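Local coordinates for protein epoxyqueuosine reductase (Streptococcus thermophilus, PDB 5D6S) that belongs to the epoxyqueuosine reductase (QueG) family and carries a cobalamin together with two iron/sulfur clusters, at residues S96-Y101 and S188-G193; K153-T158 and L192-T197. All coordinates share one frame; numbering follows the deposited sequence.

Interaction 1. Residues S96-Y101 and S188-G193; sequences SIAVAY and SYMYLG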
loop_
_atom_site.group_PDB
_atom_site.type_symbol
_atom_site.label_atom_id
_atom_site.label_comp_id
_atom_site.label_asym_id
_atom_site.label_seq_id
_atom_site.Cartn_x
_atom_site.Cartn_y
_atom_site.Cartn_z
ATOM N N SER A 96 -14.614 7.005 13.542
ATOM C CA SER A 96 -13.923 6.389 12.426
ATOM C C SER A 96 -14.525 6.880 11.134
ATOM O O SER A 96 -15.732 6.756 10.954
ATOM C CB SER A 96 -14.047 4.869 12.477
ATOM O OG SER A 96 -13.531 4.292 11.287
ATOM N N ILE A 97 -13.692 7.382 10.216
ATOM C CA ILE A 97 -14.163 7.716 8.861
ATOM C C ILE A 97 -13.661 6.735 7.797
ATOM O O ILE A 97 -12.689 6.019 8.005
ATOM C CB ILE A 97 -13.821 9.155 8.440
ATOM C CG1 ILE A 97 -12.326 9.365 8.339
ATOM C CG2 ILE A 97 -14.411 10.128 9.436
ATOM C CD1 ILE A 97 -11.997 10.619 7.557
ATOM N N ALA A 98 -14.389 6.684 6.688
ATOM C CA ALA A 98 -14.034 5.865 5.547
ATOM C C ALA A 98 -14.345 6.642 4.278
ATOM O O ALA A 98 -15.426 7.214 4.156
ATOM C CB ALA A 98 -14.803 4.563 5.563
ATOM N N VAL A 99 -13.378 6.707 3.365
ATOM C CA VAL A 99 -13.583 7.355 2.075
ATOM C C VAL A 99 -13.331 6.284 1.046
ATOM O O VAL A 99 -12.274 5.648 1.055
ATOM C CB VAL A 99 -12.631 8.538 1.848
ATOM C CG1 VAL A 99 -12.831 9.142 0.465
ATOM C CG2 VAL A 99 -12.855 9.607 2.904
ATOM N N ALA A 100 -14.295 6.079 0.157
ATOM C CA ALA A 100 -14.160 5.038 -0.843
ATOM C C ALA A 100 -13.315 5.523 -2.016
ATOM O O ALA A 100 -13.269 6.718 -2.291
ATOM C CB ALA A 100 -15.529 4.590 -1.319
ATOM N N TYR A 101 -12.656 4.583 -2.698
ATOM C CA TYR A 101 -11.857 4.888 -3.901
ATOM C C TYR A 101 -12.062 3.840 -4.997
ATOM O O TYR A 101 -12.307 2.657 -4.710
ATOM C CB TYR A 101 -10.362 5.012 -3.563
ATOM C CG TYR A 101 -9.706 3.753 -3.011
ATOM C CD1 TYR A 101 -9.693 3.499 -1.660
ATOM C CD2 TYR A 101 -9.061 2.857 -3.838
ATOM C CE1 TYR A 101 -9.060 2.374 -1.138
ATOM C CE2 TYR A 101 -8.436 1.719 -3.328
ATOM C CZ TYR A 101 -8.432 1.479 -1.973
ATOM O OH TYR A 101 -7.831 0.353 -1.428
ATOM N N SER A 188 -13.786 -3.438 0.322
ATOM C CA SER A 188 -12.568 -3.050 1.064
ATOM C C SER A 188 -11.910 -1.817 0.469
ATOM O O SER A 188 -11.046 -1.213 1.108
ATOM C CB SER A 188 -11.558 -4.186 1.146
ATOM O OG SER A 188 -11.517 -4.925 -0.059
ATOM N N TYR A 189 -12.361 -1.396 -0.712
ATOM C CA TYR A 189 -11.782 -0.217 -1.383
ATOM C C TYR A 189 -12.165 1.088 -0.711
ATOM O O TYR A 189 -12.735 1.992 -1.331
ATOM C CB TYR A 189 -12.050 -0.229 -2.910
ATOM C CG TYR A 189 -11.516 -1.507 -3.577
ATOM C CD1 TYR A 189 -10.156 -1.861 -3.493
ATOM C CD2 TYR A 189 -12.368 -2.377 -4.241
ATOM C CE1 TYR A 189 -9.672 -3.021 -4.078
ATOM C CE2 TYR A 189 -11.888 -3.532 -4.828
ATOM C CZ TYR A 189 -10.540 -3.857 -4.744
ATOM O OH TYR A 189 -10.089 -5.016 -5.355
ATOM N N MET A 190 -11.764 1.176 0.562
ATOM C CA MET A 190 -11.886 2.391 1.391
ATOM C C MET A 190 -10.582 2.779 2.108
ATOM O O MET A 190 -9.878 1.912 2.658
ATOM C CB MET A 190 -12.928 2.197 2.498
ATOM C CG MET A 190 -14.288 1.664 2.063
ATOM S SD MET A 190 -15.288 1.239 3.500
ATOM C CE MET A 190 -14.509 -0.277 4.091
ATOM N N TYR A 191 -10.285 4.086 2.103
ATOM C CA TYR A 191 -9.277 4.681 2.987
ATOM C C TYR A 191 -9.898 4.896 4.358
ATOM O O TYR A 191 -11.066 5.242 4.457
ATOM C CB TYR A 191 -8.829 6.053 2.480
ATOM C CG TYR A 191 -8.367 6.112 1.028
ATOM C CD1 TYR A 191 -7.443 5.203 0.519
ATOM C CD2 TYR A 191 -8.838 7.112 0.167
ATOM C CE1 TYR A 191 -7.013 5.279 -0.802
ATOM C CE2 TYR A 191 -8.393 7.199 -1.147
ATOM C CZ TYR A 191 -7.484 6.281 -1.631
ATOM O OH TYR A 191 -7.049 6.365 -2.939
ATOM N N LEU A 192 -9.125 4.696 5.413
ATOM C CA LEU A 192 -9.617 4.859 6.782
ATOM C C LEU A 192 -8.931 5.996 7.541
ATOM O O LEU A 192 -7.779 6.318 7.297
ATOM C CB LEU A 192 -9.443 3.568 7.596
ATOM C CG LEU A 192 -10.177 2.329 7.073
ATOM C CD1 LEU A 192 -10.054 1.161 8.053
ATOM C CD2 LEU A 192 -11.635 2.644 6.781
ATOM N N GLY A 193 -9.683 6.584 8.461
ATOM C CA GLY A 193 -9.186 7.593 9.384
ATOM C C GLY A 193 -9.914 7.547 10.725
ATOM O O GLY A 193 -10.915 6.848 10.876
#
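Ile-97 and Val-99 pair with Gly-193 and Tyr-191 in an antiparallel sheet, joining its two inner strands, 93-100 and 190-197. The backbone bonds alternate along the pair: Ile-97 N donates a hydrogen bond to Gly-193 O at 2.9 Å, Val-99 N reaches Tyr-191 O at 2.9 Å, and each donor residue accepts a bond in return. Just past the strand end, Tyr-101 N donates to Tyr-189 O at 2.9 Å, where Tyr-189 centres an inverse gamma turn leading into the strand. The carbonyls of Met-190 and Leu-192, at non-hydrogen-bonded positions, point to the other side of the strand and accept hydrogen bonds from amide nitrogens of cobalamin, so this backbone also helps to build the cobalamin pocket.

Aromatic contacts dominate at the Tyr-101 end. With CG placed between its own backbone N and carbonyl carbon (chi1 62°), the Tyr-101 ring swings across the partner segment and is sandwiched. Over one face lies Tyr-191 in an offset stack, the ring centroids 4.3 Å apart and the planes only 13° from parallel. Over the opposite face, Tyr-189 CB makes a CH-pi contact at 4.1 Å from the Tyr-101 centroid, while the Tyr-189 ring turns its edge that way with its plane at 71°. Large flat rings suit this place because both faces of Tyr-101 find partners; Tyr-191 also stacks with Tyr-128, and Tyr-189 with His-103.

Aliphatic contacts are smaller. Gly-193 has no side chain, and Ile-97 CG1 settles over its backbone, 3.8 Å from Gly-193 CA, beneath helix 128-144. On the sheet face shared by Met-190 and Leu-192, the small Ala-98 lets both come close, its CB 3.9 Å from Met-190 SD and equally far from Leu-192 CD2.

Interaction 2. Residues K153-T158 and L192-T197; sequences KGMVDT and LGELIT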
loop_
_atom_site.group_PDB
_atom_site.type_symbol
_atom_site.label_atom_id
_atom_site.label_comp_id
_atom_site.label_asym_id
_atom_site.label_seq_id
_atom_site.Cartn_x
_atom_site.Cartn_y
_atom_site.Cartn_z
ATOM N N LYS A 153 -8.008 14.836 18.165
ATOM C CA LYS A 153 -6.717 14.316 17.761
ATOM C C LYS A 153 -6.952 13.426 16.541
ATOM O O LYS A 153 -7.523 12.349 16.655
ATOM C CB LYS A 153 -6.106 13.551 18.936
ATOM C CG LYS A 153 -4.887 12.717 18.625
ATOM C CD LYS A 153 -3.784 13.535 17.995
ATOM C CE LYS A 153 -2.487 12.749 18.038
ATOM N NZ LYS A 153 -1.570 13.235 16.981
ATOM N N GLY A 154 -6.528 13.901 15.376
ATOM C CA GLY A 154 -6.762 13.197 14.112
ATOM C C GLY A 154 -5.656 12.223 13.743
ATOM O O GLY A 154 -4.486 12.502 13.939
ATOM N N MET A 155 -6.037 11.090 13.166
ATOM C CA MET A 155 -5.087 10.090 12.686
ATOM C C MET A 155 -5.481 9.554 11.309
ATOM O O MET A 155 -6.652 9.340 11.040
ATOM C CB MET A 155 -5.008 8.923 13.673
ATOM C CG MET A 155 -4.369 9.303 14.980
ATOM S SD MET A 155 -4.343 7.880 16.064
ATOM C CE MET A 155 -3.297 8.500 17.383
ATOM N N VAL A 156 -4.499 9.316 10.452
ATOM C CA VAL A 156 -4.749 8.556 9.226
ATOM C C VAL A 156 -3.462 7.846 8.780
ATOM O O VAL A 156 -2.515 8.488 8.355
ATOM C CB VAL A 156 -5.400 9.444 8.134
ATOM C CG1 VAL A 156 -4.769 10.814 8.113
ATOM C CG2 VAL A 156 -5.346 8.788 6.771
ATOM N N ASP A 157 -3.440 6.526 8.976
ATOM C CA ASP A 157 -2.323 5.638 8.655
ATOM C C ASP A 157 -1.115 5.830 9.575
ATOM O O ASP A 157 -0.591 4.867 10.127
ATOM C CB ASP A 157 -1.949 5.751 7.172
ATOM C CG ASP A 157 -0.823 4.800 6.763
ATOM O OD1 ASP A 157 -0.969 3.568 6.876
ATOM O OD2 ASP A 157 0.183 5.287 6.221
ATOM N N THR A 158 -0.679 7.071 9.740
ATOM C CA THR A 158 0.607 7.369 10.373
ATOM C C THR A 158 0.489 7.560 11.853
ATOM O O THR A 158 1.473 7.784 12.540
ATOM C CB THR A 158 1.163 8.688 9.821
ATOM O OG1 THR A 158 0.215 9.738 10.027
ATOM C CG2 THR A 158 1.446 8.595 8.336
ATOM N N LEU A 192 -9.125 4.696 5.413
ATOM C CA LEU A 192 -9.617 4.859 6.782
ATOM C C LEU A 192 -8.931 5.996 7.541
ATOM O O LEU A 192 -7.779 6.318 7.297
ATOM C CB LEU A 192 -9.443 3.568 7.596
ATOM C CG LEU A 192 -10.177 2.329 7.073
ATOM C CD1 LEU A 192 -10.054 1.161 8.053
ATOM C CD2 LEU A 192 -11.635 2.644 6.781
ATOM N N GLY A 193 -9.683 6.584 8.461
ATOM C CA GLY A 193 -9.186 7.593 9.384
ATOM C C GLY A 193 -9.914 7.547 10.725
ATOM O O GLY A 193 -10.915 6.848 10.876
ATOM N N GLU A 194 -9.404 8.302 11.690
ATOM C CA GLU A 194 -9.994 8.412 13.027
ATOM C C GLU A 194 -9.875 9.823 13.555
ATOM O O GLU A 194 -8.862 10.484 13.362
ATOM C CB GLU A 194 -9.269 7.558 14.057
ATOM C CG GLU A 194 -9.209 6.093 13.744
ATOM C CD GLU A 194 -7.935 5.719 13.056
ATOM O OE1 GLU A 194 -8.037 5.224 11.916
ATOM O OE2 GLU A 194 -6.848 5.944 13.647
ATOM N N LEU A 195 -10.916 10.255 14.256
ATOM C CA LEU A 195 -10.869 11.473 15.044
ATOM C C LEU A 195 -11.152 11.083 16.489
ATOM O O LEU A 195 -12.300 10.810 16.861
ATOM C CB LEU A 195 -11.903 12.472 14.530
ATOM C CG LEU A 195 -11.829 13.871 15.117
ATOM C CD1 LEU A 195 -10.502 14.538 14.811
ATOM C CD2 LEU A 195 -12.971 14.705 14.557
ATOM N N ILE A 196 -10.092 11.001 17.286
ATOM C CA ILE A 196 -10.236 10.780 18.722
ATOM C C ILE A 196 -10.758 12.080 19.314
ATOM O O ILE A 196 -10.338 13.162 18.908
ATOM C CB ILE A 196 -8.908 10.426 19.408
ATOM C CG1 ILE A 196 -8.279 9.185 18.784
ATOM C CG2 ILE A 196 -9.132 10.149 20.889
ATOM C CD1 ILE A 196 -6.841 8.959 19.217
ATOM N N THR A 197 -11.675 11.969 20.271
ATOM C CA THR A 197 -12.405 13.134 20.771
ATOM C C THR A 197 -12.891 12.992 22.228
ATOM O O THR A 197 -12.994 11.887 22.769
ATOM C CB THR A 197 -13.574 13.490 19.811
ATOM O OG1 THR A 197 -14.439 14.444 20.422
ATOM C CG2 THR A 197 -14.394 12.286 19.472
#
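Met-155 and Glu-194 meet as a hydrogen-bonded antiparallel pair, gripping each other through both backbone groups. Met-155 N donates to Glu-194 O at 2.9 Å, nearly straight and in the carbonyl plane, and Glu-194 N returns a bond to Met-155 O at 3.0 Å. Two residues along, Lys-153 N donates to Ile-196 O at 3.0 Å in a more bent bond, and Ile-196 N returns one to Lys-153 O.

Side chains of these four residues share one face of the sheet. Glu-194 bends at its second torsion (chi2 95°), which folds the carboxylate back toward the neighbouring strand and brings OE2 to 3.5 Å from Met-155 CB. The Met-155 chain runs out extended beyond CG, and this long, flexible, apolar arm carries CE to 4.0 Å from Ile-196 CD1. On the other face, Gly-154 exposes bare backbone to the branched Leu-195, whose CD1 lies 4.0 Å from Gly-154 CA. Where the pairing ends, Val-156 sets CG2 3.5 Å from Leu-192 O, in a van der Waals contact with a carbonyl whose hydrogen bond comes from cobalamin.

Farther out, the carboxylates of Glu-194 and Asp-163 lie close together as like charges, and Asp-163 also accepts a hydrogen bond from Asp-157 N. Asp-157 takes the chain away from the sheet to cobalamin: its carbonyl is hydrogen-bonded to a cobalamin nitrogen and its OD2 to His-129 NE2. Met-155 and Ile-196 also rest on the loop residues Ser-87 and Leu-88, respectively.

Within the chain, 152-155 is an outermost strand of the four-stranded sheet, and 190-197 lies between it and strand 93-100. Helix 163-169 packs on Glu-194 through Val-166, whereas helix 128-144 meets Val-156 through Leu-132 and Gln-133.

How the interactions relate
From the N terminus, the chain first lays down 96-101, then passes through helix 128-144 to reach 153-158. It continues through helix 163-169 and the small two-stranded sheet before arriving at 188-193 and 192-197. Interaction 1 closes a loop of 86 residues, and interaction 2 one of 33 residues that begins inside it. Because 192-197 runs beyond 188-193, the two closures cross rather than nest. They share Leu-192 and Gly-193, and strand 190-197, the last in sequence, lies between two strands that come earlier in the chain, giving the sheet order 45-50, 93-100, 190-197, 152-155. Together they tie the sheet's centre to one of its edges, both beside cobalamin.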